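Local coordinates for MoaF-like domain-containing protein (Burkholderia vietnamiensis, PDB 5HAL), which is of uncharacterised function but folds as a small antiparallel beta-barrel of the MoaF-like family in the calycin clan, and is possibly a beta-lactamase, at residues 14-17 with 18-21. Sequence-based numbering, arbitrary orientation.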
# COMPACT_ATOMS: atom_id res chain seq x y z
N ARG A 14 -15.23 -4.47 11.96
CA ARG A 14 -13.79 -4.64 12.09
C ARG A 14 -13.06 -3.51 11.35
O ARG A 14 -13.22 -3.36 10.13
CB ARG A 14 -13.39 -6.00 11.53
CG ARG A 14 -11.90 -6.23 11.33
CD ARG A 14 -11.63 -7.62 10.73
NE ARG A 14 -10.21 -7.97 10.78
CZ ARG A 14 -9.42 -8.10 9.72
NH1 ARG A 14 -9.89 -7.91 8.49
NH2 ARG A 14 -8.14 -8.42 9.89
N ARG A 15 -12.27 -2.71 12.09
CA ARG A 15 -11.52 -1.62 11.48
C ARG A 15 -10.03 -1.77 11.75
O ARG A 15 -9.64 -2.01 12.90
CB ARG A 15 -11.98 -0.24 12.00
CG ARG A 15 -13.39 0.19 11.60
CD ARG A 15 -13.53 0.46 10.10
NE ARG A 15 -14.86 0.99 9.77
CZ ARG A 15 -15.94 0.24 9.59
NH1 ARG A 15 -15.87 -1.09 9.71
NH2 ARG A 15 -17.11 0.80 9.30
N PRO A 16 -9.18 -1.61 10.75
CA PRO A 16 -7.73 -1.58 10.98
C PRO A 16 -7.33 -0.29 11.66
O PRO A 16 -8.03 0.73 11.52
CB PRO A 16 -7.15 -1.67 9.57
CG PRO A 16 -8.18 -0.99 8.72
CD PRO A 16 -9.51 -1.37 9.33
N PRO A 17 -6.23 -0.28 12.41
CA PRO A 17 -5.85 0.95 13.13
C PRO A 17 -5.46 2.06 12.19
O PRO A 17 -5.48 3.22 12.61
CB PRO A 17 -4.66 0.52 14.00
CG PRO A 17 -4.52 -0.97 13.79
CD PRO A 17 -5.21 -1.34 12.55
N PHE A 18 -5.13 1.75 10.94
CA PHE A 18 -4.76 2.77 9.96
C PHE A 18 -5.95 3.30 9.16
O PHE A 18 -5.75 4.11 8.25
CB PHE A 18 -3.67 2.22 9.02
CG PHE A 18 -3.92 0.82 8.52
CD1 PHE A 18 -3.36 -0.28 9.18
CD2 PHE A 18 -4.67 0.60 7.37
CE1 PHE A 18 -3.58 -1.57 8.70
CE2 PHE A 18 -4.90 -0.70 6.89
CZ PHE A 18 -4.34 -1.78 7.55
N ALA A 19 -7.17 2.89 9.49
CA ALA A 19 -8.33 3.42 8.77
C ALA A 19 -8.47 4.92 9.01
O ALA A 19 -8.19 5.42 10.10
CB ALA A 19 -9.61 2.69 9.21
N GLY A 20 -8.90 5.64 7.98
CA GLY A 20 -9.07 7.08 8.11
C GLY A 20 -7.79 7.89 8.06
O GLY A 20 -7.82 9.08 8.40
N LYS A 21 -6.69 7.30 7.60
CA LYS A 21 -5.37 7.94 7.61
C LYS A 21 -4.68 7.72 6.27
O LYS A 21 -5.00 6.79 5.53
CB LYS A 21 -4.49 7.37 8.74
CG LYS A 21 -5.03 7.68 10.15
CD LYS A 21 -4.36 6.80 11.19
CE LYS A 21 -5.05 6.91 12.53
NZ LYS A 21 -4.59 5.84 13.45
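Lys21 reaches back over the turn to the carbonyl of Pro17, its NZ lying 2.9 Å from Pro17 O. The ammonium group meets this oxygen almost head-on, with a C=O...N angle of 161°. Its approach depends on an extended chain beyond CG, with CG anti to the carbonyl carbon, and the last methylenes, CD and CE, run up to the same oxygen. A second bond closes the type I beta turn from Pro16 to Ala19: Ala19 N donates to Pro16 O at 3.1 Å, nearly straight at the hydrogen (165°) but from well above the carbonyl plane. The overlapping type II turn, Phe18 to Lys21, has a weak closing bond from Lys21 N to Phe18 O, and Gly20 takes its third position with positive phi.

On the apolar side, Pro16 lays its CB over one face of the Phe18 ring, 3.6 Å from the centroid and slightly toward the rim, in a CH-pi contact. Phe18 holds CG between its backbone N and carbonyl carbon (chi1 44°), which brings the ring back against Pro16, two residues earlier. Pro16 CG reaches on to Ala19 CB at 4.0 Å, while Pro17 CD meets Phe18 CD1 obliquely at the same distance. Beyond the segment, Phe18 packs against Phe89 with nearly parallel ring planes and edge-to-face with Tyr36 and Tyr71, and Pro16 rests on Tyr61 and Trp63 of strand 56-67.

Two overlapping turns thus lead the N-terminal segment into strand 22-27 of the barrel. The lysine bond lies on the exposed side of the bend, between Pro17 and Lys21, whereas the buried Pro16-Phe18 pair, held by its own CH-pi contact, packs against an aromatic cluster.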